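Local coordinates for protein minor fimbrium subunit Mfa5 (PDB 6TO1) that serves as an accessory subunit of the minor fimbriae, pili that mediate biofilm formation and adhesion to host cells and other oral bacteria, at residues 109-114 with 524-529; 245-250 with 329-334; 293-298 with 335-340; 421-426 with 469-474. All blocks are in the same frame, centred on the assembly; numbering follows the deposited sequence.

Interaction 1 (109-114 with 524-529); sequences NAWDVT and PTVKLG
Asn109 and Leu528 bring the backbones of 109-114 and 524-529 closest, with CA atoms 5.8 Å apart; the CA atoms of Trp111 and Val526 are already 8.7 Å apart. No backbone-to-backbone hydrogen bond joins the two segments: strand 110-114 is paired with strands 90-98 and 463-473, and the short strand 525-526 with strand 498-499. The widening gap is filled by the Trp111 indole. With CG anti to the carbonyl carbon (chi1 -61°), the ring extends toward 524-529 and meets Val526 with one face. Val526 CG1 sits 3.6 Å from the centroid of the Trp111 five-membered ring, 17° off its normal, a CH-pi contact, while Val526 CB lies 3.6 Å from Trp111 CE2. The six-membered ring reaches further, its edge in plane with the carbonyl oxygen of Lys527 and Trp111 CH2 4.3 Å from Leu528 CD1. A branched valine suits the broad indole, since CB and a methyl can rest on it together. At the near end Gly529 N donates to Asn109 OD1 over 2.8 Å, nearly along the C=O axis, although the N-H is bent (136°). Asn109 ND2 donates to the carbonyl of Tyr530, and the two bonds together fix the flip of the amide. One buried amide thus satisfies main-chain groups of Gly529 and of Tyr530, the next residue; the rest of the contact is mainly van der Waals packing of the indole on Val526 and Leu528.

Interaction 2 (245-250 with 329-334); sequences KNVTTA and PRFPHP
Two surface loops flanking a small four-stranded sheet, inserted between strands 227-234 and 357-362 of the vWA-like fold, meet here, with Phe331 of 329-334 laid against the turn at Val247-Thr249. The ring touches three consecutive residues. Thr249 CG2 stands over one face, 4.0 Å from the Phe331 centroid and 20° off the normal, a CH-pi contact toward the rim. Val247 O lies at the ring edge, near its plane, 3.6 Å from Phe331 CZ; Val247 CG2 reaches Phe331 CE2 at 4.0 Å, and Thr248 C is 3.5 Å from Phe331 CZ. Thr249 can offer its methyl because CG2 takes the place anti to the carbonyl carbon. An ST turn bends the chain here: Thr248 OG1 accepts from Ala250 N at 3.0 Å. Val247 CG1 lies over a face of the Arg330 guanidinium, while the charge itself is paired with Glu328. No hydrogen bond crosses between the loops, as fits a contact of methyls and ring carbons. Strand 336-338 flanks both: Phe331 packs edge-to-face with Tyr336, and Val247 rests on Tyr338.

Interaction 3 (293-298 with 335-340); sequences HSSKVG and YYYYFP
Lys296 and Tyr336 are paired neighbours in the parallel strands 296-298 and 336-338, the central two of a four-stranded mixed sheet that the chain forms between strands 227-234 and 357-362 of the vWA-like fold. From Lys296 CB, 3.6 Å from Tyr336 CD1, the lysine chain continues to CG, 3.6 Å from Tyr336 CE1; the two side chains run side by side, meeting obliquely. A bend at chi2 (-70°) then turns CD, CE and NZ aside, so the first methylenes pack on the ring while the ammonium leads away from strand 336-338. Lys296 N and O both turn to that strand and straddle Tyr336, as in parallel pairing: Lys296 N donates to Tyr335 O at 3.0 Å, and Lys296 O accepts from Tyr337 N at 2.9 Å. On the opposite face Val297 CG2 packs on Phe339 CD2, and helix 262-272 contacts both residues. Ser295 OG approaches the edge of the Tyr337 ring and is bonded to Pro334 O. The Gly298 N to Tyr337 O bond is weak, 2.8 Å long but bent to 122°.

Interaction 4 (421-426 with 469-474); sequences FIVKNL and YRIYAD
Tyr472 OH has two partners: Lys424 NZ, which donates to it over 2.8 Å, and Asp104 OD1, which also meets Arg470 NH1 and so joins the group together. The ammonium lies at the edge of the Tyr472 ring, in its plane, and reaches there because the lysine chain is extended from CB and then bent at its last torsion (chi4 63°). On the way the stem touches both the ring and the arginine, Lys424 CG passing 3.7 Å from Tyr472 CE2 and Lys424 CD 3.9 Å from Arg470 CD. The strands themselves are joined by antiparallel pairing. Ile422 and Tyr472 form the hydrogen-bonded pair, with Ile422 N on Tyr472 O at 3.0 Å and Tyr472 N on Ile422 O at 2.8 Å. Lys424, the first of the two central residues of the type II turn from Val423 to Leu426, donates its N to Arg470 O. The other face is largely apolar: Phe421 CD1 meets Ile471 CD1 at 4.0 Å, the small Ala473 lets the Phe421 ring lie close to its strand, and Val423 CG1 packs on Tyr469 CD1, whose hydroxyl is bonded to Asp415. Lys424 NZ and Arg470 NH1, of like charge, stand 5.9 Å apart, yet Glu106 pairs with the lysine, and Asp104 and Asp112 with the arginine. These acids probably screen the two charges and stabilise the Lys424 ammonium: the face bearing Tyr472 carries a charged network, while that of Phe421, Val423 and Ile471 is apolar.

Overall arrangement
The four contacts form two clusters on opposite sides of the chain's centre, with centres 85 Å or more apart between clusters. Interactions 1 and 4 are buried and share a sheet: strand 110-119 pairs with strand 463-473, and Val526 of interaction 1 packs on Phe421 of interaction 4. One joins the 524-529 segment to the sheet by an indole and an amide, the other pairs neighbouring strands through backbone bonds, with a charged group on one face. Interactions 2 and 3 adjoin at the small four-stranded sheet, alternating along the chain and linked by Pro334 O with Ser295 OG. Interaction 3 is a partly buried parallel pairing, interaction 2 a surface contact without hydrogen bonds between its loops.

Interaction 1 (109-114 with 524-529)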
loop_
_atom_site.group_PDB
_atom_site.type_symbol
_atom_site.label_atom_id
_atom_site.label_comp_id
_atom_site.label_asym_id
_atom_site.label_seq_id
_atom_site.Cartn_x
_atom_site.Cartn_y
_atom_site.Cartn_z
ATOM N N ASN A 109 10.956 33.177 17.011
ATOM C CA ASN A 109 9.764 32.380 17.335
ATOM C C ASN A 109 9.319 31.728 16.032
ATOM O O ASN A 109 8.413 32.187 15.341
ATOM C CB ASN A 109 8.676 33.253 17.946
ATOM C CG ASN A 109 9.110 33.889 19.272
ATOM O OD1 ASN A 109 9.288 33.215 20.282
ATOM N ND2 ASN A 109 9.237 35.208 19.271
ATOM N N ALA A 110 10.012 30.651 15.669
ATOM C CA ALA A 110 9.823 30.021 14.373
ATOM C C ALA A 110 9.844 28.509 14.541
ATOM O O ALA A 110 10.640 27.969 15.310
ATOM C CB ALA A 110 10.902 30.445 13.376
ATOM N N TRP A 111 8.977 27.839 13.794
ATOM C CA TRP A 111 8.887 26.385 13.832
ATOM C C TRP A 111 8.695 25.885 12.414
ATOM O O TRP A 111 8.006 26.511 11.604
ATOM C CB TRP A 111 7.712 25.901 14.703
ATOM C CG TRP A 111 7.795 26.309 16.145
ATOM C CD1 TRP A 111 8.242 25.550 17.190
ATOM C CD2 TRP A 111 7.393 27.571 16.709
ATOM N NE1 TRP A 111 8.160 26.267 18.358
ATOM C CE2 TRP A 111 7.643 27.510 18.085
ATOM C CE3 TRP A 111 6.858 28.743 16.175
ATOM C CZ2 TRP A 111 7.376 28.579 18.934
ATOM C CZ3 TRP A 111 6.599 29.792 17.017
ATOM C CH2 TRP A 111 6.852 29.701 18.374
ATOM N N ASP A 112 9.284 24.730 12.127
ATOM C CA ASP A 112 9.060 24.058 10.855
ATOM C C ASP A 112 8.027 22.957 11.084
ATOM O O ASP A 112 8.260 22.036 11.867
ATOM C CB ASP A 112 10.358 23.488 10.298
ATOM C CG ASP A 112 11.261 24.559 9.705
ATOM O OD1 ASP A 112 10.761 25.473 9.023
ATOM O OD2 ASP A 112 12.476 24.461 9.937
ATOM N N VAL A 113 6.890 23.068 10.421
ATOM C CA VAL A 113 5.767 22.160 10.626
ATOM C C VAL A 113 5.754 21.164 9.476
ATOM O O VAL A 113 5.712 21.558 8.309
ATOM C CB VAL A 113 4.441 22.933 10.706
ATOM C CG1 VAL A 113 3.261 21.973 10.784
ATOM C CG2 VAL A 113 4.456 23.887 11.907
ATOM N N THR A 114 5.763 19.884 9.797
ATOM C CA THR A 114 5.726 18.841 8.782
ATOM C C THR A 114 4.436 18.057 8.966
ATOM O O THR A 114 4.091 17.718 10.096
ATOM C CB THR A 114 6.911 17.891 8.896
ATOM O OG1 THR A 114 8.115 18.554 8.498
ATOM C CG2 THR A 114 6.689 16.664 7.962
ATOM N N PRO A 524 0.241 19.833 16.981
ATOM C CA PRO A 524 1.402 20.397 17.673
ATOM C C PRO A 524 1.029 21.587 18.550
ATOM O O PRO A 524 0.113 22.365 18.245
ATOM C CB PRO A 524 2.332 20.823 16.525
ATOM C CG PRO A 524 1.851 20.063 15.307
ATOM C CD PRO A 524 0.362 19.966 15.515
ATOM N N THR A 525 1.769 21.745 19.635
ATOM C CA THR A 525 1.546 22.874 20.531
ATOM C C THR A 525 2.882 23.515 20.857
ATOM O O THR A 525 3.873 22.814 21.054
ATOM C CB THR A 525 0.847 22.451 21.833
ATOM O OG1 THR A 525 1.637 21.486 22.538
ATOM C CG2 THR A 525 -0.508 21.865 21.558
ATOM N N VAL A 526 2.902 24.855 20.947
ATOM C CA VAL A 526 4.157 25.577 21.071
ATOM C C VAL A 526 3.979 26.737 22.048
ATOM O O VAL A 526 2.891 27.318 22.174
ATOM C CB VAL A 526 4.694 26.118 19.724
ATOM C CG1 VAL A 526 4.924 24.984 18.726
ATOM C CG2 VAL A 526 3.769 27.128 19.141
ATOM N N LYS A 527 5.065 27.056 22.737
ATOM C CA LYS A 527 5.185 28.285 23.532
ATOM C C LYS A 527 6.286 29.163 22.949
ATOM O O LYS A 527 7.349 28.671 22.549
ATOM C CB LYS A 527 5.478 27.947 24.999
ATOM C CG LYS A 527 4.362 27.169 25.672
ATOM C CD LYS A 527 4.740 26.668 27.080
ATOM C CE LYS A 527 3.621 25.782 27.632
ATOM N NZ LYS A 527 3.934 25.177 28.942
ATOM N N LEU A 528 6.011 30.464 22.876
ATOM C CA LEU A 528 6.983 31.407 22.342
ATOM C C LEU A 528 8.247 31.405 23.199
ATOM O O LEU A 528 8.196 31.227 24.419
ATOM C CB LEU A 528 6.384 32.817 22.308
ATOM C CG LEU A 528 5.621 33.190 21.050
ATOM C CD1 LEU A 528 4.444 32.243 20.908
ATOM C CD2 LEU A 528 5.133 34.605 21.163
ATOM N N GLY A 529 9.390 31.586 22.544
ATOM C CA GLY A 529 10.663 31.623 23.242
ATOM C C GLY A 529 11.215 33.028 23.478
ATOM O O GLY A 529 12.090 33.200 24.330
#

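Interaction 2 (245-250 with 329-334)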
loop_
_atom_site.group_PDB
_atom_site.type_symbol
_atom_site.label_atom_id
_atom_site.label_comp_id
_atom_site.label_asym_id
_atom_site.label_seq_id
_atom_site.Cartn_x
_atom_site.Cartn_y
_atom_site.Cartn_z
ATOM N N LYS A 245 -21.345 -40.695 -16.355
ATOM C CA LYS A 245 -22.687 -41.116 -15.977
ATOM C C LYS A 245 -23.627 -41.061 -17.161
ATOM O O LYS A 245 -23.553 -40.142 -17.992
ATOM C CB LYS A 245 -23.239 -40.217 -14.870
ATOM C CG LYS A 245 -22.435 -40.219 -13.614
ATOM C CD LYS A 245 -23.173 -39.351 -12.577
ATOM C CE LYS A 245 -22.738 -39.654 -11.167
ATOM N NZ LYS A 245 -23.541 -38.868 -10.165
ATOM N N ASN A 246 -24.494 -42.076 -17.245
ATOM C CA ASN A 246 -25.492 -42.194 -18.306
ATOM C C ASN A 246 -24.884 -41.887 -19.663
ATOM O O ASN A 246 -25.372 -41.051 -20.423
ATOM C CB ASN A 246 -26.684 -41.284 -18.037
ATOM C CG ASN A 246 -27.352 -41.592 -16.725
ATOM O OD1 ASN A 246 -27.500 -40.720 -15.868
ATOM N ND2 ASN A 246 -27.743 -42.843 -16.552
ATOM N N VAL A 247 -23.803 -42.600 -19.982
ATOM C CA VAL A 247 -23.015 -42.240 -21.150
ATOM C C VAL A 247 -23.814 -42.514 -22.417
ATOM O O VAL A 247 -24.553 -43.511 -22.522
ATOM C CB VAL A 247 -21.675 -42.993 -21.137
ATOM C CG1 VAL A 247 -21.912 -44.521 -21.218
ATOM C CG2 VAL A 247 -20.768 -42.485 -22.250
ATOM N N THR A 248 -23.696 -41.603 -23.383
ATOM C CA THR A 248 -24.332 -41.736 -24.692
ATOM C C THR A 248 -23.312 -41.380 -25.766
ATOM O O THR A 248 -22.259 -40.810 -25.477
ATOM C CB THR A 248 -25.541 -40.813 -24.899
ATOM O OG1 THR A 248 -25.088 -39.488 -25.223
ATOM C CG2 THR A 248 -26.443 -40.776 -23.673
ATOM N N THR A 249 -23.664 -41.646 -27.030
ATOM C CA THR A 249 -22.764 -41.309 -28.128
ATOM C C THR A 249 -22.517 -39.810 -28.211
ATOM O O THR A 249 -21.522 -39.383 -28.818
ATOM C CB THR A 249 -23.321 -41.816 -29.471
ATOM O OG1 THR A 249 -24.660 -41.329 -29.671
ATOM C CG2 THR A 249 -23.301 -43.341 -29.510
ATOM N N ALA A 250 -23.395 -39.000 -27.631
ATOM C CA ALA A 250 -23.240 -37.555 -27.704
ATOM C C ALA A 250 -22.163 -37.044 -26.760
ATOM O O ALA A 250 -21.843 -35.859 -26.791
ATOM C CB ALA A 250 -24.564 -36.850 -27.404
ATOM N N PRO A 329 -17.164 -50.586 -25.646
ATOM C CA PRO A 329 -17.784 -51.600 -26.525
ATOM C C PRO A 329 -19.298 -51.524 -26.594
ATOM O O PRO A 329 -19.905 -52.200 -27.443
ATOM C CB PRO A 329 -17.321 -52.925 -25.904
ATOM C CG PRO A 329 -17.148 -52.606 -24.437
ATOM C CD PRO A 329 -16.549 -51.194 -24.444
ATOM N N ARG A 330 -19.940 -50.719 -25.759
ATOM C CA ARG A 330 -21.390 -50.631 -25.821
ATOM C C ARG A 330 -21.880 -49.784 -26.981
ATOM O O ARG A 330 -23.088 -49.747 -27.223
ATOM C CB ARG A 330 -21.954 -50.067 -24.515
ATOM C CG ARG A 330 -21.746 -51.016 -23.363
ATOM C CD ARG A 330 -22.184 -50.412 -22.079
ATOM N NE ARG A 330 -21.180 -49.464 -21.602
ATOM C CZ ARG A 330 -21.269 -48.821 -20.449
ATOM N NH1 ARG A 330 -22.313 -49.013 -19.659
ATOM N NH2 ARG A 330 -20.306 -47.999 -20.091
ATOM N N PHE A 331 -20.986 -49.116 -27.703
ATOM C CA PHE A 331 -21.383 -48.289 -28.821
ATOM C C PHE A 331 -20.846 -48.884 -30.110
ATOM O O PHE A 331 -19.805 -49.543 -30.113
ATOM C CB PHE A 331 -20.894 -46.841 -28.683
ATOM C CG PHE A 331 -21.504 -46.127 -27.514
ATOM C CD1 PHE A 331 -22.856 -46.264 -27.220
ATOM C CD2 PHE A 331 -20.736 -45.317 -26.706
ATOM C CE1 PHE A 331 -23.419 -45.617 -26.126
ATOM C CE2 PHE A 331 -21.300 -44.665 -25.597
ATOM C CZ PHE A 331 -22.619 -44.806 -25.315
ATOM N N PRO A 332 -21.516 -48.673 -31.201
ATOM C CA PRO A 332 -21.139 -49.391 -32.424
ATOM C C PRO A 332 -20.152 -48.654 -33.310
ATOM O O PRO A 332 -19.622 -47.599 -32.947
ATOM C CB PRO A 332 -22.486 -49.551 -33.138
ATOM C CG PRO A 332 -23.172 -48.238 -32.836
ATOM C CD PRO A 332 -22.745 -47.878 -31.387
ATOM N N HIS A 333 -19.903 -49.227 -34.486
ATOM C CA HIS A 333 -19.259 -48.545 -35.615
ATOM C C HIS A 333 -19.765 -47.112 -35.702
ATOM O O HIS A 333 -20.975 -46.881 -35.613
ATOM C CB HIS A 333 -19.550 -49.362 -36.879
ATOM C CG HIS A 333 -18.859 -48.863 -38.102
ATOM N ND1 HIS A 333 -19.218 -47.692 -38.733
ATOM C CD2 HIS A 333 -17.819 -49.369 -38.801
ATOM C CE1 HIS A 333 -18.432 -47.501 -39.777
ATOM N NE2 HIS A 333 -17.573 -48.504 -39.839
ATOM N N PRO A 334 -18.887 -46.102 -35.878
ATOM C CA PRO A 334 -17.466 -46.201 -36.217
ATOM C C PRO A 334 -16.496 -46.288 -35.063
ATOM O O PRO A 334 -15.293 -46.129 -35.292
ATOM C CB PRO A 334 -17.212 -44.891 -36.996
ATOM C CG PRO A 334 -18.134 -43.914 -36.309
ATOM C CD PRO A 334 -19.389 -44.718 -35.995
#

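Interaction 3 (293-298 with 335-340)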
loop_
_atom_site.group_PDB
_atom_site.type_symbol
_atom_site.label_atom_id
_atom_site.label_comp_id
_atom_site.label_asym_id
_atom_site.label_seq_id
_atom_site.Cartn_x
_atom_site.Cartn_y
_atom_site.Cartn_z
ATOM N N HIS A 293 -10.428 -42.791 -39.093
ATOM C CA HIS A 293 -10.661 -41.354 -39.122
ATOM C C HIS A 293 -12.088 -40.975 -38.751
ATOM O O HIS A 293 -12.339 -39.813 -38.401
ATOM C CB HIS A 293 -10.317 -40.790 -40.510
ATOM C CG HIS A 293 -8.848 -40.659 -40.754
ATOM N ND1 HIS A 293 -8.047 -39.812 -40.019
ATOM C CD2 HIS A 293 -8.032 -41.277 -41.640
ATOM C CE1 HIS A 293 -6.798 -39.923 -40.432
ATOM N NE2 HIS A 293 -6.764 -40.794 -41.425
ATOM N N SER A 294 -13.033 -41.906 -38.829
ATOM C CA SER A 294 -14.427 -41.625 -38.506
ATOM C C SER A 294 -14.781 -41.925 -37.051
ATOM O O SER A 294 -15.910 -41.664 -36.637
ATOM C CB SER A 294 -15.348 -42.439 -39.423
ATOM O OG SER A 294 -15.139 -42.039 -40.770
ATOM N N SER A 295 -13.845 -42.447 -36.275
ATOM C CA SER A 295 -14.124 -42.770 -34.879
ATOM C C SER A 295 -14.348 -41.523 -34.030
ATOM O O SER A 295 -13.993 -40.405 -34.392
ATOM C CB SER A 295 -12.976 -43.586 -34.300
ATOM O OG SER A 295 -12.883 -44.845 -34.940
ATOM N N LYS A 296 -14.917 -41.741 -32.846
ATOM C CA LYS A 296 -15.316 -40.679 -31.942
ATOM C C LYS A 296 -14.571 -40.875 -30.626
ATOM O O LYS A 296 -14.414 -42.005 -30.151
ATOM C CB LYS A 296 -16.825 -40.680 -31.721
ATOM C CG LYS A 296 -17.658 -40.670 -33.025
ATOM C CD LYS A 296 -17.576 -39.351 -33.762
ATOM C CE LYS A 296 -18.632 -39.314 -34.894
ATOM N NZ LYS A 296 -18.578 -38.059 -35.684
ATOM N N VAL A 297 -14.101 -39.776 -30.063
ATOM C CA VAL A 297 -13.358 -39.805 -28.811
ATOM C C VAL A 297 -14.037 -38.915 -27.793
ATOM O O VAL A 297 -14.825 -38.025 -28.124
ATOM C CB VAL A 297 -11.878 -39.393 -29.009
ATOM C CG1 VAL A 297 -11.213 -40.343 -30.019
ATOM C CG2 VAL A 297 -11.749 -37.938 -29.461
ATOM N N GLY A 298 -13.704 -39.146 -26.525
ATOM C CA GLY A 298 -14.401 -38.439 -25.466
ATOM C C GLY A 298 -14.269 -36.930 -25.614
ATOM O O GLY A 298 -13.208 -36.405 -25.971
ATOM N N TYR A 335 -17.036 -46.539 -33.867
ATOM C CA TYR A 335 -16.326 -46.890 -32.646
ATOM C C TYR A 335 -16.004 -45.633 -31.842
ATOM O O TYR A 335 -15.744 -44.545 -32.394
ATOM C CB TYR A 335 -15.084 -47.730 -32.912
ATOM C CG TYR A 335 -15.388 -48.931 -33.753
ATOM C CD1 TYR A 335 -16.455 -49.773 -33.442
ATOM C CD2 TYR A 335 -14.638 -49.213 -34.881
ATOM C CE1 TYR A 335 -16.758 -50.869 -34.248
ATOM C CE2 TYR A 335 -14.946 -50.304 -35.696
ATOM C CZ TYR A 335 -16.002 -51.117 -35.370
ATOM O OH TYR A 335 -16.281 -52.212 -36.188
ATOM N N TYR A 336 -16.147 -45.798 -30.520
ATOM C CA TYR A 336 -16.149 -44.726 -29.532
ATOM C C TYR A 336 -15.125 -45.050 -28.453
ATOM O O TYR A 336 -15.046 -46.194 -27.996
ATOM C CB TYR A 336 -17.537 -44.568 -28.887
ATOM C CG TYR A 336 -18.563 -44.155 -29.883
ATOM C CD1 TYR A 336 -19.036 -42.859 -29.905
ATOM C CD2 TYR A 336 -19.027 -45.047 -30.852
ATOM C CE1 TYR A 336 -19.962 -42.449 -30.848
ATOM C CE2 TYR A 336 -19.942 -44.641 -31.801
ATOM C CZ TYR A 336 -20.406 -43.360 -31.791
ATOM O OH TYR A 336 -21.328 -42.959 -32.725
ATOM N N TYR A 337 -14.360 -44.034 -28.030
ATOM C CA TYR A 337 -13.235 -44.242 -27.126
ATOM C C TYR A 337 -13.200 -43.121 -26.108
ATOM O O TYR A 337 -13.265 -41.947 -26.492
ATOM C CB TYR A 337 -11.891 -44.257 -27.871
ATOM C CG TYR A 337 -11.850 -45.293 -28.951
ATOM C CD1 TYR A 337 -11.330 -46.554 -28.703
ATOM C CD2 TYR A 337 -12.394 -45.031 -30.187
ATOM C CE1 TYR A 337 -11.332 -47.527 -29.671
ATOM C CE2 TYR A 337 -12.405 -45.998 -31.165
ATOM C CZ TYR A 337 -11.872 -47.237 -30.895
ATOM O OH TYR A 337 -11.903 -48.192 -31.905
ATOM N N TYR A 338 -13.098 -43.474 -24.823
ATOM C CA TYR A 338 -12.772 -42.469 -23.818
ATOM C C TYR A 338 -11.353 -41.967 -24.080
ATOM O O TYR A 338 -10.472 -42.721 -24.506
ATOM C CB TYR A 338 -12.918 -43.044 -22.407
ATOM C CG TYR A 338 -14.342 -43.512 -22.108
ATOM C CD1 TYR A 338 -15.327 -42.620 -21.693
ATOM C CD2 TYR A 338 -14.696 -44.853 -22.268
ATOM C CE1 TYR A 338 -16.626 -43.048 -21.458
ATOM C CE2 TYR A 338 -15.978 -45.295 -21.993
ATOM C CZ TYR A 338 -16.941 -44.391 -21.627
ATOM O OH TYR A 338 -18.224 -44.822 -21.370
ATOM N N PHE A 339 -11.146 -40.677 -23.847
ATOM C CA PHE A 339 -9.932 -39.954 -24.208
ATOM C C PHE A 339 -9.462 -39.219 -22.961
ATOM O O PHE A 339 -9.846 -38.062 -22.725
ATOM C CB PHE A 339 -10.239 -39.020 -25.378
ATOM C CG PHE A 339 -9.063 -38.222 -25.884
ATOM C CD1 PHE A 339 -7.755 -38.623 -25.669
ATOM C CD2 PHE A 339 -9.299 -37.069 -26.595
ATOM C CE1 PHE A 339 -6.701 -37.872 -26.137
ATOM C CE2 PHE A 339 -8.264 -36.306 -27.079
ATOM C CZ PHE A 339 -6.953 -36.704 -26.847
ATOM N N PRO A 340 -8.663 -39.872 -22.111
ATOM C CA PRO A 340 -8.294 -39.230 -20.834
ATOM C C PRO A 340 -7.646 -37.870 -20.944
ATOM O O PRO A 340 -7.858 -37.040 -20.044
ATOM C CB PRO A 340 -7.361 -40.273 -20.186
ATOM C CG PRO A 340 -8.001 -41.562 -20.575
ATOM C CD PRO A 340 -8.431 -41.339 -22.046
#

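Interaction 4 (421-426 with 469-474)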
loop_
_atom_site.group_PDB
_atom_site.type_symbol
_atom_site.label_atom_id
_atom_site.label_comp_id
_atom_site.label_asym_id
_atom_site.label_seq_id
_atom_site.Cartn_x
_atom_site.Cartn_y
_atom_site.Cartn_z
ATOM N N PHE A 421 -0.342 32.534 14.401
ATOM C CA PHE A 421 0.775 32.050 13.595
ATOM C C PHE A 421 0.555 32.351 12.126
ATOM O O PHE A 421 -0.566 32.292 11.620
ATOM C CB PHE A 421 0.976 30.547 13.861
ATOM C CG PHE A 421 1.264 30.266 15.290
ATOM C CD1 PHE A 421 2.557 30.370 15.781
ATOM C CD2 PHE A 421 0.233 30.006 16.170
ATOM C CE1 PHE A 421 2.816 30.189 17.113
ATOM C CE2 PHE A 421 0.482 29.817 17.510
ATOM C CZ PHE A 421 1.775 29.893 17.985
ATOM N N ILE A 422 1.638 32.723 11.456
ATOM C CA ILE A 422 1.611 32.990 10.026
ATOM C C ILE A 422 2.658 32.130 9.338
ATOM O O ILE A 422 3.665 31.742 9.936
ATOM C CB ILE A 422 1.842 34.479 9.746
ATOM C CG1 ILE A 422 3.205 34.895 10.259
ATOM C CG2 ILE A 422 0.782 35.330 10.449
ATOM C CD1 ILE A 422 3.442 36.410 10.127
ATOM N N VAL A 423 2.385 31.805 8.088
ATOM C CA VAL A 423 3.241 30.933 7.308
ATOM C C VAL A 423 4.235 31.803 6.563
ATOM O O VAL A 423 3.850 32.735 5.851
ATOM C CB VAL A 423 2.428 30.063 6.337
ATOM C CG1 VAL A 423 3.372 29.131 5.591
ATOM C CG2 VAL A 423 1.391 29.248 7.075
ATOM N N LYS A 424 5.513 31.508 6.744
ATOM C CA LYS A 424 6.569 32.275 6.098
ATOM C C LYS A 424 6.331 32.326 4.598
ATOM O O LYS A 424 6.054 31.306 3.966
ATOM C CB LYS A 424 7.916 31.632 6.423
ATOM C CG LYS A 424 9.130 32.359 5.841
ATOM C CD LYS A 424 10.414 31.684 6.277
ATOM C CE LYS A 424 11.663 32.372 5.708
ATOM N NZ LYS A 424 11.787 33.763 6.201
ATOM N N ASN A 425 6.355 33.542 4.061
ATOM C CA ASN A 425 6.388 33.882 2.640
ATOM C C ASN A 425 5.074 33.674 1.912
ATOM O O ASN A 425 5.042 33.785 0.681
ATOM C CB ASN A 425 7.485 33.120 1.891
ATOM C CG ASN A 425 8.873 33.588 2.264
ATOM O OD1 ASN A 425 9.052 34.719 2.716
ATOM N ND2 ASN A 425 9.857 32.713 2.109
ATOM N N LEU A 426 3.987 33.391 2.615
ATOM C CA LEU A 426 2.694 33.203 1.964
ATOM C C LEU A 426 1.921 34.513 2.114
ATOM O O LEU A 426 1.387 34.821 3.184
ATOM C CB LEU A 426 1.939 32.018 2.551
ATOM C CG LEU A 426 2.668 30.677 2.473
ATOM C CD1 LEU A 426 1.641 29.526 2.621
ATOM C CD2 LEU A 426 3.485 30.481 1.215
ATOM N N TYR A 469 6.521 23.473 6.064
ATOM C CA TYR A 469 6.447 24.926 5.959
ATOM C C TYR A 469 6.858 25.529 7.291
ATOM O O TYR A 469 6.671 24.921 8.347
ATOM C CB TYR A 469 5.029 25.399 5.566
ATOM C CG TYR A 469 3.906 24.963 6.485
ATOM C CD1 TYR A 469 3.501 25.761 7.546
ATOM C CD2 TYR A 469 3.231 23.748 6.294
ATOM C CE1 TYR A 469 2.471 25.375 8.400
ATOM C CE2 TYR A 469 2.189 23.355 7.160
ATOM C CZ TYR A 469 1.806 24.172 8.197
ATOM O OH TYR A 469 0.778 23.822 9.054
ATOM N N ARG A 470 7.403 26.742 7.237
ATOM C CA ARG A 470 7.795 27.472 8.435
ATOM C C ARG A 470 6.687 28.422 8.872
ATOM O O ARG A 470 6.060 29.091 8.039
ATOM C CB ARG A 470 9.082 28.262 8.201
ATOM C CG ARG A 470 9.633 28.923 9.452
ATOM C CD ARG A 470 11.116 29.298 9.324
ATOM N NE ARG A 470 11.952 28.105 9.267
ATOM C CZ ARG A 470 13.279 28.112 9.307
ATOM N NH1 ARG A 470 13.943 29.262 9.421
ATOM N NH2 ARG A 470 13.938 26.967 9.257
ATOM N N ILE A 471 6.434 28.444 10.174
ATOM C CA ILE A 471 5.499 29.391 10.770
ATOM C C ILE A 471 6.264 30.321 11.705
ATOM O O ILE A 471 7.247 29.936 12.345
ATOM C CB ILE A 471 4.329 28.746 11.551
ATOM C CG1 ILE A 471 4.831 27.877 12.688
ATOM C CG2 ILE A 471 3.416 27.970 10.617
ATOM C CD1 ILE A 471 3.710 27.283 13.540
ATOM N N TYR A 472 5.757 31.542 11.818
ATOM C CA TYR A 472 6.230 32.492 12.806
ATOM C C TYR A 472 5.093 32.846 13.752
ATOM O O TYR A 472 3.936 32.956 13.334
ATOM C CB TYR A 472 6.703 33.797 12.158
ATOM C CG TYR A 472 7.926 33.703 11.303
ATOM C CD1 TYR A 472 9.116 33.222 11.810
ATOM C CD2 TYR A 472 7.890 34.117 9.980
ATOM C CE1 TYR A 472 10.251 33.155 11.013
ATOM C CE2 TYR A 472 9.025 34.042 9.175
ATOM C CZ TYR A 472 10.196 33.566 9.705
ATOM O OH TYR A 472 11.334 33.482 8.931
ATOM N N ALA A 473 5.433 33.093 15.010
ATOM C CA ALA A 473 4.475 33.706 15.933
ATOM C C ALA A 473 4.305 35.197 15.624
ATOM O O ALA A 473 5.286 35.904 15.380
ATOM C CB ALA A 473 4.930 33.535 17.376
ATOM N N ASP A 474 3.049 35.660 15.619
ATOM C CA ASP A 474 2.674 37.072 15.435
ATOM C C ASP A 474 2.472 37.653 16.835
ATOM O O ASP A 474 1.416 37.476 17.459
ATOM C CB ASP A 474 1.424 37.157 14.567
ATOM C CG ASP A 474 0.915 38.563 14.370
ATOM O OD1 ASP A 474 1.356 39.492 15.068
ATOM O OD2 ASP A 474 0.042 38.718 13.503
#